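Long-range contacts in putative hydrolase (Bacteroides ovatus, PDB 4HBS), which is of unknown function but is probably a hydrolase, built as a five-bladed beta-propeller of the kind found in the beta-fructosidase clan: residues N23-P28 / V39-K44; F72-D77 / Y158-A163; Q259-V264 / F271-Q276; V320-S325 / E406-N411. All coordinates share one frame; numbering follows the deposited sequence.

Contact 1: residues N23-P28 / V39-K44; sequences NLELMP and VYKDLK
Y40 meets L24 and L26 across an antiparallel hairpin, and with 86 Å² it has the most surface buried here, followed by N23 and E25. The short strand axes, 24-26 and 39-42, run at 143° to one another. L26 CD1 lies over one face of the Y40 ring, 3.7 Å from its centroid, in a CH-pi contact. CG of L26 is anti to its backbone N (chi1 -171°), and the branch returns over the ring. L24 CD1 stands over the opposite face, offset toward the rim, and L24 CB, 3.7 Å from Y40 CD2, adds an apolar contact; F403 meets the same ring.

E25 forms a hydrogen-bonded antiparallel pair with K41: E25 N is 3.0 Å from K41 O, and K41 N is 2.8 Å from E25 O. Their side chains leave on the other face and run alongside each other in the same direction, but E25 OE2 and K41 NZ are 4.0 Å apart, a long salt bridge. M27 N continues the pairing with a bond to V39 O of 2.9 Å, and its selenomethionine chain crosses K41 at about a right angle.

Beyond the strand, N23 O receives L43 N at 2.9 Å, close to the C=O direction, at the start of helix 43-48. D42 is the N-cap of that helix, with OD1 taking Y45 N and OD2 paired with R401. The geometry implies that main-chain bonds carry the pairing, with apolar packing on the Y40 face and on the E25 face a loose ion pair beside the packing of M27 on K41.

Contact 2: residues F72-D77 / Y158-A163; sequences FWSFND and YWAGDA
N76 and W159 have their CA atoms 5.4 Å apart, and S74 and A160 stand 6.4 Å apart, a spacing that comes without any beta bridge between the two main chains. In the five-bladed beta-propeller the segments belong to separate four-stranded sheets: 72-77 lies on strand 71-75, and 158-163 lies on strand 156-165, the first strand of its sheet. Side chains therefore make the connection.

N76 does so twice. Its OD1 accepts A160 N at 2.8 Å with an N-H...O angle of 160°, the donor tilted modestly from the carbonyl plane, so a side-chain oxygen stands in for a strand partner. Its CB meanwhile lies over the five-membered ring of W159, 3.8 Å from the centroid, a CH-pi contact; the amide is turned 32° from the indole plane. W159 CG is anti to its own carbonyl carbon (chi1 -82°), which lays the indole beside the N76 and D77 side chains. S74 faces A160, with its hydroxyl OG the nearest atom to A160 CB, and M172 of strand 169-178 touches both residues.

The contact is buried near the centre of the chain, which suggests that it may belong to the central pocket that holds the active site in related propeller hydrolases. A bound glycerol, about 5 Å from the W159 side chain, is probably from the crystallisation liquor, though such molecules often mark pockets. D77 has two partners: OD2 forms a salt bridge with R96, and OD1 takes W159 NE1 at 2.9 Å, lying in the indole plane while the N-H arrives from above the plane of the carboxylate.

Contact 3: residues Q259-V264 / F271-Q276; sequences QWEYYV and FSWTTQ
Y263, F271 and W273 form an aromatic cluster on one side of the hairpin of strands 260-265 and 271-274, whose short axes run nearly antiparallel, at 163°. Y263 lies between the other two. Its CB sits over the six-membered ring of W273, 3.7 Å from the centroid, and F271 CB lies over the Y263 ring, 3.8 Å from its centroid. The ring planes themselves are oblique: Y263 makes 34° with F271, with centroids 4.8 Å apart, and is similarly tilted to W273.

E261 OE2 stands 3.9 Å above the opposite face of W273, offset toward the rim, and the carboxylate is turned 24° from the indole. R250 links the pair from the neighbouring strand, as a salt-bridge partner of E261 OE2 and a cation-pi partner of W273.

On the reverse side V264 and T274 touch. Backbone bonds hold the register, Y262 N to T274 O at 2.7 Å and T274 N to Y262 O at 3.0 Å. This is the outer edge of a blade, and its chemistry is that of regular strand pairing joined to CH-pi packing, with R250 probably serving both the carboxylate and the indole.

Contact 4: residues V320-S325 / E406-N411; sequences VLMFRS and ESLYDN
R324 and Y409 make the main interaction, a stack of guanidinium on phenol. The two planes lie 9° apart with centres separated by 4.3 Å, and the two side chains run antiparallel, overlapping face to face. The aliphatic part shares the work: R324 CD stands 3.8 Å from the Y409 ring centroid and almost on its normal, in a CH-pi contact. CG of R324 sits between the backbone N and the carbonyl carbon (chi1 58°), and from there the chain runs extended along the ring.

Met-aromatic and apolar contacts come next. The selenium of M322, a selenomethionine, makes an oblique Met-aromatic contact with Y409, SE lying 5.5 Å from the ring centroid. The same SE is 4.2 Å from L408 CD1.

R324 NE and NH2 and Y409 OH have partners outside the two segments. R324 NE forms a salt bridge with D334 and NH2 bonds to the carbonyl of A413, which would fix the guanidinium in its plane; Y409 OH is hydrogen-bonded to the carbonyl of D334. Within 406-411, D410 N bonds to S407 O at 2.8 Å.

Strand 319-325 lies between 306-312 and 333-340, not at the sheet's edge. The 3-10 turn 406-408, following strand 399-403 of the sheet that holds 38-42, packs onto it and brings Y409 against Y308 and K336, and L408 against L338.

In the fold
The four contacts touch all five sheets of the propeller: contacts 1 and 3 each lie within one, while contacts 2 and 4 link different ones. The two hairpins, at the edges of their sheets, stand on opposite sides of the chain's centre, with centres 42 Å apart. Contact 2 has its centre 7 Å from that of the chain and 26 Å from those of contacts 1 and 3. Contact 4 packs the C-terminal segment, which follows a strand of contact 1's sheet, onto another blade, and its nearest atoms are about 8 Å from contact 1. Glycerol molecules lie about 5 Å from W159 in contact 2 and from F323 in contact 4; only contact 2 is central.

Contact 1: residues N23-P28 / V39-K44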
# COMPACT_ATOMS: atom_id res chain seq x y z
N ASN A 23 13.94 -13.60 -11.73
CA ASN A 23 13.20 -14.72 -11.15
C ASN A 23 11.66 -14.49 -11.23
O ASN A 23 10.93 -14.61 -10.24
CB ASN A 23 13.67 -15.01 -9.71
CG ASN A 23 13.35 -16.41 -9.20
OD1 ASN A 23 12.76 -17.25 -9.90
ND2 ASN A 23 13.64 -16.66 -7.92
N LEU A 24 11.20 -14.17 -12.45
CA LEU A 24 9.78 -14.00 -12.75
C LEU A 24 9.25 -15.33 -13.30
O LEU A 24 9.99 -16.05 -13.98
CB LEU A 24 9.56 -12.86 -13.77
CG LEU A 24 10.09 -11.48 -13.41
CD1 LEU A 24 9.67 -10.46 -14.41
CD2 LEU A 24 9.63 -11.05 -12.05
N GLU A 25 8.00 -15.68 -12.99
CA GLU A 25 7.37 -16.91 -13.46
C GLU A 25 6.07 -16.51 -14.15
O GLU A 25 5.19 -15.98 -13.48
CB GLU A 25 7.14 -17.86 -12.27
CG GLU A 25 6.76 -19.28 -12.65
CD GLU A 25 5.88 -19.96 -11.61
OE1 GLU A 25 6.40 -20.31 -10.53
OE2 GLU A 25 4.66 -20.07 -11.85
N LEU A 26 5.97 -16.68 -15.49
CA LEU A 26 4.78 -16.29 -16.24
C LEU A 26 3.56 -17.03 -15.74
O LEU A 26 3.66 -18.22 -15.44
CB LEU A 26 4.96 -16.55 -17.74
CG LEU A 26 3.88 -16.00 -18.67
CD1 LEU A 26 4.05 -14.53 -18.89
CD2 LEU A 26 3.93 -16.67 -19.98
N MSE A 27 2.42 -16.34 -15.62
CA MSE A 27 1.17 -16.95 -15.16
C MSE A 27 0.37 -17.37 -16.35
O MSE A 27 0.43 -16.69 -17.37
CB MSE A 27 0.37 -16.00 -14.28
CG MSE A 27 0.83 -16.01 -12.86
SE MSE A 27 -0.19 -14.82 -11.77
CE MSE A 27 -1.78 -15.82 -11.63
N PRO A 28 -0.40 -18.47 -16.26
CA PRO A 28 -1.17 -18.91 -17.44
C PRO A 28 -2.30 -17.95 -17.79
O PRO A 28 -2.79 -17.23 -16.91
CB PRO A 28 -1.71 -20.27 -17.01
CG PRO A 28 -1.78 -20.20 -15.54
CD PRO A 28 -0.61 -19.38 -15.12
N VAL A 39 1.54 -11.40 -17.51
CA VAL A 39 1.52 -11.32 -16.05
C VAL A 39 2.49 -12.34 -15.50
O VAL A 39 2.52 -13.48 -15.97
CB VAL A 39 0.10 -11.56 -15.49
CG1 VAL A 39 0.07 -11.42 -13.98
CG2 VAL A 39 -0.92 -10.63 -16.12
N TYR A 40 3.26 -11.94 -14.47
CA TYR A 40 4.26 -12.80 -13.85
C TYR A 40 4.18 -12.77 -12.37
O TYR A 40 3.86 -11.72 -11.81
CB TYR A 40 5.67 -12.31 -14.21
CG TYR A 40 6.03 -12.37 -15.67
CD1 TYR A 40 5.67 -11.34 -16.53
CD2 TYR A 40 6.82 -13.39 -16.17
CE1 TYR A 40 6.00 -11.38 -17.88
CE2 TYR A 40 7.18 -13.43 -17.52
CZ TYR A 40 6.77 -12.42 -18.37
OH TYR A 40 7.11 -12.46 -19.70
N LYS A 41 4.58 -13.86 -11.72
CA LYS A 41 4.75 -13.91 -10.28
C LYS A 41 6.20 -13.48 -10.02
O LYS A 41 7.09 -14.11 -10.58
CB LYS A 41 4.55 -15.34 -9.73
CG LYS A 41 3.16 -15.90 -9.83
CD LYS A 41 3.15 -17.39 -9.44
CE LYS A 41 1.78 -17.90 -9.05
NZ LYS A 41 1.48 -19.24 -9.64
N ASP A 42 6.46 -12.43 -9.23
CA ASP A 42 7.85 -12.05 -8.94
C ASP A 42 8.34 -12.95 -7.78
O ASP A 42 8.03 -12.68 -6.61
CB ASP A 42 7.98 -10.54 -8.61
CG ASP A 42 9.41 -10.03 -8.54
OD1 ASP A 42 10.30 -10.81 -8.17
OD2 ASP A 42 9.63 -8.84 -8.87
N LEU A 43 9.08 -14.04 -8.10
CA LEU A 43 9.54 -14.98 -7.08
C LEU A 43 10.71 -14.42 -6.29
O LEU A 43 10.90 -14.83 -5.14
CB LEU A 43 9.91 -16.34 -7.67
CG LEU A 43 8.87 -17.01 -8.60
CD1 LEU A 43 9.34 -18.38 -8.99
CD2 LEU A 43 7.50 -17.10 -7.95
N LYS A 44 11.47 -13.45 -6.87
CA LYS A 44 12.59 -12.78 -6.18
C LYS A 44 12.07 -11.98 -5.00
O LYS A 44 12.63 -12.06 -3.91
CB LYS A 44 13.33 -11.84 -7.16
CG LYS A 44 14.68 -11.32 -6.69
CD LYS A 44 15.26 -10.35 -7.73
CE LYS A 44 16.66 -10.70 -8.16
NZ LYS A 44 17.70 -10.24 -7.19

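Contact 2: residues F72-D77 / Y158-A163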
# COMPACT_ATOMS: atom_id res chain seq x y z
N PHE A 72 11.57 3.47 0.38
CA PHE A 72 10.95 3.47 1.70
C PHE A 72 9.72 2.55 1.66
O PHE A 72 8.86 2.74 0.82
CB PHE A 72 10.58 4.90 2.10
CG PHE A 72 9.61 4.99 3.25
CD1 PHE A 72 10.07 4.99 4.56
CD2 PHE A 72 8.24 5.00 3.03
CE1 PHE A 72 9.17 4.99 5.62
CE2 PHE A 72 7.35 5.00 4.09
CZ PHE A 72 7.81 4.98 5.38
N TRP A 73 9.64 1.59 2.58
CA TRP A 73 8.51 0.66 2.69
C TRP A 73 7.79 0.91 3.99
O TRP A 73 8.46 0.96 5.02
CB TRP A 73 8.99 -0.80 2.68
CG TRP A 73 9.62 -1.23 1.40
CD1 TRP A 73 10.83 -0.84 0.91
CD2 TRP A 73 9.11 -2.20 0.49
NE1 TRP A 73 11.09 -1.49 -0.27
CE2 TRP A 73 10.06 -2.35 -0.54
CE3 TRP A 73 7.91 -2.93 0.42
CZ2 TRP A 73 9.85 -3.20 -1.63
CZ3 TRP A 73 7.70 -3.78 -0.66
CH2 TRP A 73 8.66 -3.91 -1.67
N SER A 74 6.45 1.03 3.97
CA SER A 74 5.66 1.17 5.20
C SER A 74 4.68 0.02 5.31
O SER A 74 4.15 -0.44 4.30
CB SER A 74 4.93 2.50 5.28
OG SER A 74 3.91 2.65 4.31
N PHE A 75 4.46 -0.45 6.54
CA PHE A 75 3.56 -1.57 6.80
C PHE A 75 2.60 -1.20 7.87
O PHE A 75 2.88 -0.33 8.70
CB PHE A 75 4.34 -2.83 7.23
CG PHE A 75 5.45 -3.21 6.29
CD1 PHE A 75 6.69 -2.59 6.38
CD2 PHE A 75 5.24 -4.14 5.27
CE1 PHE A 75 7.70 -2.88 5.46
CE2 PHE A 75 6.26 -4.42 4.35
CZ PHE A 75 7.48 -3.79 4.46
N ASN A 76 1.45 -1.88 7.87
CA ASN A 76 0.39 -1.74 8.85
C ASN A 76 0.61 -2.91 9.81
O ASN A 76 1.78 -3.20 10.12
CB ASN A 76 -0.99 -1.72 8.14
CG ASN A 76 -1.23 -0.47 7.31
OD1 ASN A 76 -0.60 0.56 7.50
ND2 ASN A 76 -2.15 -0.55 6.37
N ASP A 77 -0.45 -3.58 10.30
CA ASP A 77 -0.30 -4.66 11.26
C ASP A 77 0.66 -5.72 10.73
O ASP A 77 0.37 -6.31 9.69
CB ASP A 77 -1.65 -5.27 11.60
CG ASP A 77 -2.61 -4.37 12.35
OD1 ASP A 77 -2.25 -3.20 12.63
OD2 ASP A 77 -3.74 -4.82 12.65
N TYR A 158 -2.52 4.20 13.88
CA TYR A 158 -2.20 4.83 12.62
C TYR A 158 -1.89 3.77 11.59
O TYR A 158 -1.18 2.80 11.90
CB TYR A 158 -0.97 5.76 12.77
CG TYR A 158 -1.27 7.15 13.31
CD1 TYR A 158 -2.22 7.97 12.70
CD2 TYR A 158 -0.56 7.68 14.38
CE1 TYR A 158 -2.50 9.25 13.18
CE2 TYR A 158 -0.82 8.96 14.86
CZ TYR A 158 -1.82 9.73 14.28
OH TYR A 158 -2.10 10.99 14.75
N TRP A 159 -2.38 3.94 10.36
CA TRP A 159 -2.04 3.05 9.26
C TRP A 159 -1.55 3.93 8.10
O TRP A 159 -1.91 5.10 8.01
CB TRP A 159 -3.21 2.13 8.89
CG TRP A 159 -3.36 0.91 9.75
CD1 TRP A 159 -2.38 0.27 10.46
CD2 TRP A 159 -4.56 0.17 9.97
NE1 TRP A 159 -2.90 -0.83 11.10
CE2 TRP A 159 -4.23 -0.93 10.80
CE3 TRP A 159 -5.88 0.28 9.49
CZ2 TRP A 159 -5.17 -1.91 11.14
CZ3 TRP A 159 -6.82 -0.65 9.89
CH2 TRP A 159 -6.47 -1.73 10.71
N ALA A 160 -0.63 3.38 7.29
CA ALA A 160 0.06 4.11 6.24
C ALA A 160 -0.84 4.75 5.22
O ALA A 160 -1.81 4.16 4.77
CB ALA A 160 1.01 3.18 5.51
N GLY A 161 -0.49 5.98 4.87
CA GLY A 161 -1.06 6.73 3.77
C GLY A 161 0.08 6.81 2.78
O GLY A 161 1.14 6.22 3.04
N ASP A 162 -0.10 7.50 1.68
CA ASP A 162 1.01 7.60 0.72
C ASP A 162 1.98 8.73 1.18
O ASP A 162 1.64 9.50 2.08
CB ASP A 162 0.48 7.85 -0.70
CG ASP A 162 1.34 7.33 -1.83
OD1 ASP A 162 2.53 7.07 -1.59
OD2 ASP A 162 0.85 7.28 -2.96
N ALA A 163 3.19 8.78 0.61
CA ALA A 163 4.18 9.78 0.99
C ALA A 163 4.87 10.35 -0.23
O ALA A 163 4.94 9.69 -1.28
CB ALA A 163 5.21 9.16 1.92

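Contact 3: residues Q259-V264 / F271-Q276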
# COMPACT_ATOMS: atom_id res chain seq x y z
N GLN A 259 -2.50 24.16 1.30
CA GLN A 259 -3.95 24.17 1.41
C GLN A 259 -4.54 23.12 0.47
O GLN A 259 -4.11 23.00 -0.68
CB GLN A 259 -4.53 25.56 1.08
CG GLN A 259 -6.06 25.60 1.06
CD GLN A 259 -6.60 26.93 1.55
OE1 GLN A 259 -6.52 27.94 0.85
NE2 GLN A 259 -7.14 26.96 2.76
N TRP A 260 -5.48 22.33 0.99
CA TRP A 260 -6.14 21.30 0.20
C TRP A 260 -7.41 21.85 -0.40
O TRP A 260 -8.07 22.69 0.21
CB TRP A 260 -6.48 20.07 1.07
CG TRP A 260 -5.32 19.20 1.41
CD1 TRP A 260 -3.99 19.53 1.37
CD2 TRP A 260 -5.39 17.87 1.92
NE1 TRP A 260 -3.23 18.46 1.78
CE2 TRP A 260 -4.06 17.42 2.12
CE3 TRP A 260 -6.44 16.99 2.22
CZ2 TRP A 260 -3.76 16.13 2.57
CZ3 TRP A 260 -6.15 15.72 2.67
CH2 TRP A 260 -4.82 15.32 2.89
N GLU A 261 -7.74 21.38 -1.61
CA GLU A 261 -9.00 21.71 -2.28
C GLU A 261 -9.54 20.42 -2.84
O GLU A 261 -8.78 19.56 -3.27
CB GLU A 261 -8.87 22.83 -3.31
CG GLU A 261 -7.75 22.67 -4.31
CD GLU A 261 -7.77 23.73 -5.40
OE1 GLU A 261 -8.48 24.75 -5.24
OE2 GLU A 261 -7.07 23.54 -6.42
N TYR A 262 -10.86 20.25 -2.74
CA TYR A 262 -11.57 19.02 -3.05
C TYR A 262 -12.40 19.14 -4.30
O TYR A 262 -13.14 20.11 -4.45
CB TYR A 262 -12.47 18.67 -1.84
CG TYR A 262 -11.71 18.67 -0.53
CD1 TYR A 262 -11.53 19.85 0.19
CD2 TYR A 262 -11.10 17.52 -0.04
CE1 TYR A 262 -10.76 19.89 1.35
CE2 TYR A 262 -10.34 17.54 1.13
CZ TYR A 262 -10.18 18.73 1.83
OH TYR A 262 -9.44 18.78 2.98
N TYR A 263 -12.30 18.16 -5.21
CA TYR A 263 -13.09 18.11 -6.43
C TYR A 263 -14.42 17.50 -6.02
O TYR A 263 -14.48 16.31 -5.67
CB TYR A 263 -12.36 17.29 -7.50
CG TYR A 263 -12.79 17.50 -8.94
CD1 TYR A 263 -12.79 18.77 -9.51
CD2 TYR A 263 -12.99 16.41 -9.79
CE1 TYR A 263 -13.06 18.96 -10.86
CE2 TYR A 263 -13.31 16.59 -11.13
CZ TYR A 263 -13.32 17.86 -11.68
OH TYR A 263 -13.63 18.05 -13.00
N VAL A 264 -15.46 18.34 -5.93
CA VAL A 264 -16.79 17.95 -5.47
C VAL A 264 -17.82 18.40 -6.50
O VAL A 264 -17.66 19.45 -7.12
CB VAL A 264 -17.07 18.48 -4.03
CG1 VAL A 264 -16.86 19.98 -3.92
CG2 VAL A 264 -18.47 18.10 -3.54
N PHE A 271 -18.76 19.60 -11.61
CA PHE A 271 -17.61 19.52 -10.71
C PHE A 271 -16.87 20.84 -10.62
O PHE A 271 -16.75 21.55 -11.63
CB PHE A 271 -16.62 18.45 -11.15
CG PHE A 271 -17.04 17.05 -10.84
CD1 PHE A 271 -18.03 16.42 -11.57
CD2 PHE A 271 -16.41 16.34 -9.83
CE1 PHE A 271 -18.39 15.11 -11.29
CE2 PHE A 271 -16.76 15.03 -9.56
CZ PHE A 271 -17.74 14.41 -10.30
N SER A 272 -16.32 21.13 -9.44
CA SER A 272 -15.53 22.35 -9.19
C SER A 272 -14.64 22.14 -7.97
O SER A 272 -14.97 21.34 -7.10
CB SER A 272 -16.45 23.55 -8.98
OG SER A 272 -17.37 23.33 -7.93
N TRP A 273 -13.51 22.85 -7.93
CA TRP A 273 -12.57 22.74 -6.80
C TRP A 273 -13.02 23.66 -5.66
O TRP A 273 -13.25 24.85 -5.90
CB TRP A 273 -11.15 23.09 -7.25
CG TRP A 273 -10.56 22.07 -8.18
CD1 TRP A 273 -10.52 22.12 -9.55
CD2 TRP A 273 -10.00 20.81 -7.81
NE1 TRP A 273 -9.94 20.98 -10.05
CE2 TRP A 273 -9.62 20.15 -9.00
CE3 TRP A 273 -9.78 20.17 -6.58
CZ2 TRP A 273 -9.02 18.89 -8.99
CZ3 TRP A 273 -9.14 18.94 -6.57
CH2 TRP A 273 -8.80 18.30 -7.77
N THR A 274 -13.18 23.11 -4.44
CA THR A 274 -13.57 23.89 -3.26
C THR A 274 -12.58 23.65 -2.15
O THR A 274 -12.04 22.55 -2.03
CB THR A 274 -14.99 23.54 -2.79
OG1 THR A 274 -15.39 24.51 -1.83
CG2 THR A 274 -15.09 22.19 -2.14
N THR A 275 -12.38 24.65 -1.29
CA THR A 275 -11.46 24.52 -0.16
C THR A 275 -12.13 23.81 1.02
O THR A 275 -11.42 23.34 1.92
CB THR A 275 -10.95 25.89 0.24
OG1 THR A 275 -12.03 26.82 0.23
CG2 THR A 275 -9.84 26.37 -0.69
N GLN A 276 -13.49 23.69 1.03
CA GLN A 276 -14.21 23.05 2.13
C GLN A 276 -14.22 21.53 1.99
O GLN A 276 -14.57 21.00 0.93
CB GLN A 276 -15.67 23.57 2.20
CG GLN A 276 -16.44 23.17 3.48
CD GLN A 276 -15.81 23.69 4.75
OE1 GLN A 276 -15.83 24.90 5.02
NE2 GLN A 276 -15.24 22.81 5.57

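Contact 4: residues V320-S325 / E406-N411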
# COMPACT_ATOMS: atom_id res chain seq x y z
N VAL A 320 -8.16 -7.33 -10.88
CA VAL A 320 -7.45 -6.05 -10.76
C VAL A 320 -7.92 -5.20 -11.92
O VAL A 320 -7.71 -5.60 -13.07
CB VAL A 320 -5.92 -6.25 -10.79
CG1 VAL A 320 -5.19 -4.91 -10.79
CG2 VAL A 320 -5.48 -7.12 -9.61
N LEU A 321 -8.59 -4.07 -11.64
CA LEU A 321 -9.18 -3.21 -12.67
C LEU A 321 -8.28 -2.08 -13.10
O LEU A 321 -7.44 -1.63 -12.33
CB LEU A 321 -10.48 -2.61 -12.14
CG LEU A 321 -11.49 -3.59 -11.59
CD1 LEU A 321 -12.74 -2.87 -11.17
CD2 LEU A 321 -11.81 -4.69 -12.60
N MSE A 322 -8.50 -1.58 -14.32
CA MSE A 322 -7.78 -0.44 -14.86
C MSE A 322 -8.75 0.48 -15.60
O MSE A 322 -9.58 -0.01 -16.37
CB MSE A 322 -6.64 -0.86 -15.78
CG MSE A 322 -5.74 0.33 -16.17
SE MSE A 322 -4.33 -0.09 -17.40
CE MSE A 322 -3.21 -0.83 -16.20
N PHE A 323 -8.60 1.81 -15.38
CA PHE A 323 -9.38 2.88 -16.04
C PHE A 323 -8.42 3.90 -16.58
O PHE A 323 -7.28 3.96 -16.11
CB PHE A 323 -10.33 3.57 -15.05
CG PHE A 323 -11.17 2.67 -14.19
CD1 PHE A 323 -10.62 2.04 -13.09
CD2 PHE A 323 -12.52 2.50 -14.45
CE1 PHE A 323 -11.41 1.22 -12.27
CE2 PHE A 323 -13.30 1.69 -13.63
CZ PHE A 323 -12.74 1.06 -12.54
N ARG A 324 -8.86 4.75 -17.50
CA ARG A 324 -8.01 5.81 -18.04
C ARG A 324 -8.73 7.15 -18.11
O ARG A 324 -9.96 7.20 -18.17
CB ARG A 324 -7.47 5.42 -19.43
CG ARG A 324 -8.56 5.13 -20.46
CD ARG A 324 -7.98 5.17 -21.85
NE ARG A 324 -8.97 4.85 -22.88
CZ ARG A 324 -8.69 4.68 -24.17
NH1 ARG A 324 -7.44 4.79 -24.60
NH2 ARG A 324 -9.66 4.38 -25.03
N SER A 325 -7.95 8.25 -18.14
CA SER A 325 -8.46 9.62 -18.26
C SER A 325 -7.42 10.55 -18.88
O SER A 325 -6.23 10.22 -18.95
CB SER A 325 -8.86 10.17 -16.89
OG SER A 325 -9.47 11.45 -17.00
N GLU A 406 -0.26 -1.60 -21.20
CA GLU A 406 -0.69 -0.54 -22.13
C GLU A 406 -1.60 -1.06 -23.27
O GLU A 406 -2.45 -0.31 -23.75
CB GLU A 406 0.55 0.14 -22.76
CG GLU A 406 1.51 0.79 -21.77
CD GLU A 406 2.83 0.09 -21.49
OE1 GLU A 406 2.83 -1.16 -21.37
OE2 GLU A 406 3.85 0.80 -21.32
N SER A 407 -1.39 -2.33 -23.71
CA SER A 407 -2.15 -3.00 -24.79
C SER A 407 -3.64 -3.01 -24.60
O SER A 407 -4.35 -3.05 -25.59
CB SER A 407 -1.72 -4.45 -24.92
OG SER A 407 -0.33 -4.54 -25.15
N LEU A 408 -4.13 -3.01 -23.35
CA LEU A 408 -5.57 -3.08 -23.07
C LEU A 408 -6.41 -2.09 -23.89
O LEU A 408 -7.54 -2.45 -24.26
CB LEU A 408 -5.84 -2.85 -21.57
CG LEU A 408 -5.43 -4.00 -20.63
CD1 LEU A 408 -5.65 -3.60 -19.22
CD2 LEU A 408 -6.20 -5.27 -20.93
N TYR A 409 -5.88 -0.90 -24.20
CA TYR A 409 -6.59 0.11 -24.99
C TYR A 409 -6.13 0.17 -26.47
O TYR A 409 -6.37 1.18 -27.14
CB TYR A 409 -6.43 1.48 -24.30
CG TYR A 409 -6.98 1.48 -22.89
CD1 TYR A 409 -8.34 1.33 -22.66
CD2 TYR A 409 -6.14 1.56 -21.79
CE1 TYR A 409 -8.86 1.29 -21.36
CE2 TYR A 409 -6.64 1.56 -20.49
CZ TYR A 409 -8.00 1.39 -20.28
OH TYR A 409 -8.49 1.36 -18.99
N ASP A 410 -5.53 -0.94 -27.00
CA ASP A 410 -5.07 -1.05 -28.40
C ASP A 410 -6.20 -0.88 -29.37
O ASP A 410 -6.15 -0.01 -30.24
CB ASP A 410 -4.44 -2.45 -28.70
CG ASP A 410 -2.95 -2.62 -28.49
OD1 ASP A 410 -2.26 -1.60 -28.21
OD2 ASP A 410 -2.46 -3.77 -28.66
N ASN A 411 -7.22 -1.74 -29.23
CA ASN A 411 -8.36 -1.81 -30.15
C ASN A 411 -9.59 -0.95 -29.66
O ASN A 411 -10.72 -1.24 -30.03
CB ASN A 411 -8.76 -3.29 -30.37
CG ASN A 411 -7.56 -4.22 -30.65
OD1 ASN A 411 -7.35 -5.21 -29.94
ND2 ASN A 411 -6.75 -3.91 -31.66